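Long-range contacts in fibronectin type III domain-containing protein (Simiduia agarivorans, PDB 6P2K), which probably hydrolyses xyloglucan or related beta-glucans as a glycoside hydrolase of family 74, this chain being its beta-propeller portion: residues 50-55 against 86-91; 472-477 against 508-513. All coordinates share one frame; numbering follows the deposited sequence.

Both contacts join successive four-stranded antiparallel sheets, the blades of the beta-propeller architecture of family 74. In contact 1 the end of the blade formed by strands 17-22 to 50-51 meets the loop between strands 80-84 and 92-93 of the next. In contact 2 the loop between strands 459-467 and 478-483 meets the start of strand 511-516, the first of the following blade. They come in series along the chain and share no sheet: their centres are 39 Å apart, on opposite sides of the chain's centre, and their nearest atoms about 24 Å. They are separate interblade joints; segment 508-513 carries the zinc ligand D513, which does not touch 472-477, whereas contact 1 lies away from the metal sites.

Contact 1 of 2, residues 50-55 against 86-91; sequences QITGNL and NGSNSY. With PE3 (3,6,9,12,15,18,21,24,27,30,33,36,39-tridecaoxahentetracontane-1,41-diol), chain C.
Y91 turns one ring face to L55 CD2 and brings its hydroxyl to T52. L55 CD2 stands 3.7 Å from the Y91 ring centroid and 21° off the ring normal, a CH-pi contact. T52 OG1 sits instead at the ring edge, in its plane, and accepts a hydrogen bond from Y91 OH (3.0 Å); it is also bonded to V39 O. T52 holds OG1 between its backbone N and carbonyl carbon (chi1 69°), which turns OG1 to Y91 OH and CG2 to S88 OG, at 3.4 Å. S84 to Y91 resembles a variant Asp-box hairpin between the third and fourth strands of a propeller blade, with N86 in the aspartate and Y91 in the tryptophan place. N86 OD1 accepts from S90 N (2.9 Å) and N86 ND2 donates to S90 OG, which fixes the turn internally, while S84 OG bonds S88 N and S90 O, and N86 N weakly. G53 N donates to S88 O (2.8 Å); G53 has no side chain, and its CA comes to 3.2 Å from N89 O, where a CB would point at 86-91. Two waters link N54 O to Y91, one accepting from its N and the other donating to its O. A polyethylene glycol fragment, probably from the crystallisation liquor, runs past N54 and N89, its O37 3.1 Å from N54 ND2 and its O43 3.2 Å from N89 OD1.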
loop_
_atom_site.group_PDB
_atom_site.type_symbol
_atom_site.label_atom_id
_atom_site.label_comp_id
_atom_site.label_asym_id
_atom_site.label_seq_id
_atom_site.Cartn_x
_atom_site.Cartn_y
_atom_site.Cartn_z
ATOM N N GLN B 50 11.824 -41.800 -21.808
ATOM C CA GLN B 50 11.872 -41.765 -23.262
ATOM C C GLN B 50 10.763 -42.634 -23.837
ATOM O O GLN B 50 10.389 -43.655 -23.255
ATOM C CB GLN B 50 13.229 -42.254 -23.804
ATOM C CG GLN B 50 14.409 -41.345 -23.502
ATOM C CD GLN B 50 14.892 -41.469 -22.068
ATOM O OE1 GLN B 50 15.196 -40.470 -21.413
ATOM N NE2 GLN B 50 14.963 -42.701 -21.572
ATOM N N ILE B 51 10.246 -42.226 -24.997
ATOM C CA ILE B 51 9.253 -43.043 -25.686
ATOM C C ILE B 51 9.901 -44.324 -26.203
ATOM O O ILE B 51 11.122 -44.417 -26.377
ATOM C CB ILE B 51 8.594 -42.254 -26.829
ATOM C CG1 ILE B 51 9.654 -41.753 -27.810
ATOM C CG2 ILE B 51 7.780 -41.102 -26.289
ATOM C CD1 ILE B 51 9.681 -42.512 -29.107
ATOM N N THR B 52 9.065 -45.333 -26.437
ATOM C CA THR B 52 9.524 -46.573 -27.053
ATOM C C THR B 52 8.838 -46.772 -28.399
ATOM O O THR B 52 8.307 -45.816 -28.972
ATOM C CB THR B 52 9.267 -47.769 -26.130
ATOM O OG1 THR B 52 7.860 -48.012 -26.043
ATOM C CG2 THR B 52 9.820 -47.495 -24.736
ATOM N N GLY B 53 8.832 -48.001 -28.908
ATOM C CA GLY B 53 8.301 -48.251 -30.234
ATOM C C GLY B 53 6.795 -48.071 -30.324
ATOM O O GLY B 53 6.079 -47.975 -29.327
ATOM N N ASN B 54 6.308 -48.035 -31.565
ATOM C CA ASN B 54 4.885 -47.848 -31.825
ATOM C C ASN B 54 4.122 -49.149 -31.607
ATOM O O ASN B 54 4.474 -50.188 -32.173
ATOM C CB ASN B 54 4.658 -47.356 -33.254
ATOM C CG ASN B 54 5.167 -45.948 -33.476
ATOM O OD1 ASN B 54 5.084 -45.098 -32.590
ATOM N ND2 ASN B 54 5.697 -45.693 -34.666
ATOM N N LEU B 55 3.072 -49.084 -30.799
ATOM C CA LEU B 55 2.173 -50.207 -30.584
ATOM C C LEU B 55 0.931 -50.060 -31.456
ATOM O O LEU B 55 0.591 -48.967 -31.915
ATOM C CB LEU B 55 1.769 -50.305 -29.110
ATOM C CG LEU B 55 2.901 -50.409 -28.092
ATOM C CD1 LEU B 55 2.446 -49.890 -26.743
ATOM C CD2 LEU B 55 3.374 -51.849 -27.977
ATOM N N ASN B 86 14.236 -55.939 -29.643
ATOM C CA ASN B 86 15.302 -54.944 -29.650
ATOM C C ASN B 86 15.201 -54.008 -28.450
ATOM O O ASN B 86 15.514 -52.821 -28.551
ATOM C CB ASN B 86 15.301 -54.149 -30.957
ATOM C CG ASN B 86 13.949 -53.532 -31.273
ATOM O OD1 ASN B 86 13.087 -53.408 -30.404
ATOM N ND2 ASN B 86 13.764 -53.138 -32.527
ATOM N N GLY B 87 14.756 -54.528 -27.309
ATOM C CA GLY B 87 14.744 -53.743 -26.089
ATOM C C GLY B 87 13.753 -52.600 -26.059
ATOM O O GLY B 87 14.046 -51.561 -25.457
ATOM N N SER B 88 12.591 -52.768 -26.696
ATOM C CA SER B 88 11.438 -51.854 -26.794
ATOM C C SER B 88 11.535 -50.868 -27.960
ATOM O O SER B 88 10.661 -50.004 -28.081
ATOM C CB SER B 88 11.183 -51.059 -25.498
ATOM O OG SER B 88 12.031 -49.927 -25.409
ATOM N N ASN B 89 12.549 -50.965 -28.823
ATOM C CA ASN B 89 12.666 -50.000 -29.913
ATOM C C ASN B 89 11.541 -50.165 -30.931
ATOM O O ASN B 89 11.061 -49.177 -31.499
ATOM C CB ASN B 89 14.033 -50.133 -30.587
ATOM C CG ASN B 89 15.144 -49.484 -29.781
ATOM O OD1 ASN B 89 14.917 -48.982 -28.681
ATOM N ND2 ASN B 89 16.357 -49.499 -30.324
ATOM N N SER B 90 11.116 -51.401 -31.182
ATOM C CA SER B 90 9.982 -51.672 -32.056
ATOM C C SER B 90 9.207 -52.857 -31.500
ATOM O O SER B 90 9.741 -53.671 -30.744
ATOM C CB SER B 90 10.422 -51.950 -33.503
ATOM O OG SER B 90 11.112 -53.186 -33.603
ATOM N N TYR B 91 7.936 -52.948 -31.885
ATOM C CA TYR B 91 7.053 -54.003 -31.410
ATOM C C TYR B 91 6.356 -54.680 -32.580
ATOM O O TYR B 91 6.138 -54.079 -33.635
ATOM C CB TYR B 91 5.989 -53.466 -30.447
ATOM C CG TYR B 91 6.530 -52.822 -29.193
ATOM C CD1 TYR B 91 6.910 -53.592 -28.101
ATOM C CD2 TYR B 91 6.642 -51.439 -29.092
ATOM C CE1 TYR B 91 7.395 -53.006 -26.951
ATOM C CE2 TYR B 91 7.124 -50.845 -27.944
ATOM C CZ TYR B 91 7.499 -51.632 -26.878
ATOM O OH TYR B 91 7.980 -51.043 -25.733
HETATM O O43 PE3 C . 13.779 -46.520 -30.299
HETATM C C42 PE3 C . 12.963 -45.810 -31.232
HETATM C C41 PE3 C . 12.014 -44.900 -30.457
HETATM O O40 PE3 C . 11.149 -44.127 -31.309
HETATM C C39 PE3 C . 10.276 -44.916 -32.131
HETATM C C38 PE3 C . 9.437 -43.922 -32.924
HETATM O O37 PE3 C . 8.510 -44.588 -33.793
HETATM O O HOH W 1 7.045 -50.600 -33.400
HETATM O O HOH W 2 3.569 -52.542 -33.301
#

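Contact 2 of 2, residues 472-477 against 508-513; sequences GGAHNG and KGVLRD
G477 meets K508 and V510 where two adjacent propeller blades join, the chain from 474 to 477 running at 97° to that from 508 to 511. Polar contacts come from the backbone. G477 N donates to K508 O (2.9 Å, 158° at the hydrogen), approaching from 57° above the carbonyl plane and so not on a lone pair. Water 3 donates to the same oxygen and to H475 O, giving K508 O two donors. N476 CB also lies 3.1 Å from K508 O, while N476 OD1 bonds T467 OG1. A CA-H...O contact follows, with G477 CA 3.3 Å from G509 O; the bare glycine permits this close approach. Apolar contact centres on V510, whose CG2, set beside its backbone N, lies 4.0 Å from A474 CB and 3.8 Å from N476 C. Of the more distant links, K508 NZ bonds S370 OG of the second subunit; further along the same segment, and not touching 472-477, D513 OD1 binds a zinc ion that D405 also binds. L511 CG comes at G477 CA from another direction than V510 CG2, to 3.9 Å.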
loop_
_atom_site.group_PDB
_atom_site.type_symbol
_atom_site.label_atom_id
_atom_site.label_comp_id
_atom_site.label_asym_id
_atom_site.label_seq_id
_atom_site.Cartn_x
_atom_site.Cartn_y
_atom_site.Cartn_z
ATOM N N GLY B 472 -13.901 -34.951 -17.151
ATOM C CA GLY B 472 -14.653 -34.187 -18.122
ATOM C C GLY B 472 -16.073 -33.859 -17.717
ATOM O O GLY B 472 -16.787 -33.214 -18.496
ATOM N N GLY B 473 -16.508 -34.278 -16.530
ATOM C CA GLY B 473 -17.858 -34.007 -16.074
ATOM C C GLY B 473 -18.017 -32.619 -15.491
ATOM O O GLY B 473 -18.347 -32.469 -14.309
ATOM N N ALA B 474 -17.786 -31.598 -16.319
ATOM C CA ALA B 474 -17.875 -30.211 -15.874
ATOM C C ALA B 474 -19.266 -29.900 -15.337
ATOM O O ALA B 474 -20.278 -30.220 -15.968
ATOM C CB ALA B 474 -17.531 -29.273 -17.030
ATOM N N HIS B 475 -19.315 -29.260 -14.168
ATOM C CA HIS B 475 -20.594 -29.084 -13.487
ATOM C C HIS B 475 -21.414 -27.945 -14.077
ATOM O O HIS B 475 -22.640 -28.061 -14.175
ATOM C CB HIS B 475 -20.369 -28.863 -11.990
ATOM C CG HIS B 475 -19.896 -30.085 -11.271
ATOM N ND1 HIS B 475 -18.995 -30.037 -10.229
ATOM C CD2 HIS B 475 -20.189 -31.394 -11.456
ATOM C CE1 HIS B 475 -18.762 -31.265 -9.797
ATOM N NE2 HIS B 475 -19.473 -32.105 -10.526
ATOM N N ASN B 476 -20.774 -26.844 -14.471
ATOM C CA ASN B 476 -21.524 -25.684 -14.940
ATOM C C ASN B 476 -20.581 -24.722 -15.653
ATOM O O ASN B 476 -19.365 -24.916 -15.685
ATOM C CB ASN B 476 -22.239 -24.979 -13.783
ATOM C CG ASN B 476 -21.379 -24.878 -12.543
ATOM O OD1 ASN B 476 -20.319 -24.247 -12.555
ATOM N ND2 ASN B 476 -21.826 -25.505 -11.464
ATOM N N GLY B 477 -21.171 -23.677 -16.233
ATOM C CA GLY B 477 -20.402 -22.645 -16.902
ATOM C C GLY B 477 -20.044 -21.522 -15.952
ATOM O O GLY B 477 -20.904 -21.002 -15.236
ATOM N N LYS B 508 -26.314 -21.400 -16.032
ATOM C CA LYS B 508 -25.430 -22.422 -15.485
ATOM C C LYS B 508 -24.870 -23.378 -16.532
ATOM O O LYS B 508 -24.020 -24.206 -16.187
ATOM C CB LYS B 508 -26.168 -23.231 -14.413
ATOM C CG LYS B 508 -27.085 -24.307 -14.983
ATOM C CD LYS B 508 -28.282 -24.589 -14.082
ATOM C CE LYS B 508 -27.853 -25.073 -12.706
ATOM N NZ LYS B 508 -29.019 -25.306 -11.802
ATOM N N GLY B 509 -25.314 -23.303 -17.783
ATOM C CA GLY B 509 -24.820 -24.231 -18.790
ATOM C C GLY B 509 -23.339 -24.017 -19.064
ATOM O O GLY B 509 -22.852 -22.886 -19.113
ATOM N N VAL B 510 -22.617 -25.132 -19.235
ATOM C CA VAL B 510 -21.180 -25.086 -19.485
ATOM C C VAL B 510 -20.893 -24.209 -20.694
ATOM O O VAL B 510 -21.523 -24.351 -21.746
ATOM C CB VAL B 510 -20.628 -26.510 -19.684
ATOM C CG1 VAL B 510 -19.198 -26.465 -20.212
ATOM C CG2 VAL B 510 -20.687 -27.296 -18.379
ATOM N N LEU B 511 -19.950 -23.278 -20.537
ATOM C CA LEU B 511 -19.504 -22.431 -21.644
ATOM C C LEU B 511 -18.510 -23.241 -22.470
ATOM O O LEU B 511 -17.290 -23.142 -22.312
ATOM C CB LEU B 511 -18.881 -21.138 -21.131
ATOM C CG LEU B 511 -19.584 -20.403 -19.989
ATOM C CD1 LEU B 511 -18.798 -19.159 -19.577
ATOM C CD2 LEU B 511 -21.004 -20.041 -20.380
ATOM N N ARG B 512 -19.048 -24.065 -23.376
ATOM C CA ARG B 512 -18.197 -25.031 -24.066
ATOM C C ARG B 512 -17.128 -24.349 -24.910
ATOM O O ARG B 512 -16.045 -24.912 -25.104
ATOM C CB ARG B 512 -19.034 -25.981 -24.920
ATOM C CG ARG B 512 -18.244 -27.206 -25.325
ATOM C CD ARG B 512 -19.084 -28.276 -25.985
ATOM N NE ARG B 512 -18.237 -29.390 -26.402
ATOM C CZ ARG B 512 -18.458 -30.141 -27.476
ATOM N NH1 ARG B 512 -19.510 -29.903 -28.249
ATOM N NH2 ARG B 512 -17.621 -31.130 -27.778
ATOM N N ASP B 513 -17.391 -23.145 -25.413
ATOM C CA ASP B 513 -16.304 -22.324 -25.923
ATOM C C ASP B 513 -16.501 -20.881 -25.487
ATOM O O ASP B 513 -17.620 -20.423 -25.242
ATOM C CB ASP B 513 -16.159 -22.399 -27.452
ATOM C CG ASP B 513 -14.777 -21.931 -27.945
ATOM O OD1 ASP B 513 -13.731 -22.250 -27.314
ATOM O OD2 ASP B 513 -14.739 -21.245 -28.992
HETATM O O HOH W 3 -24.663 -27.294 -15.961
#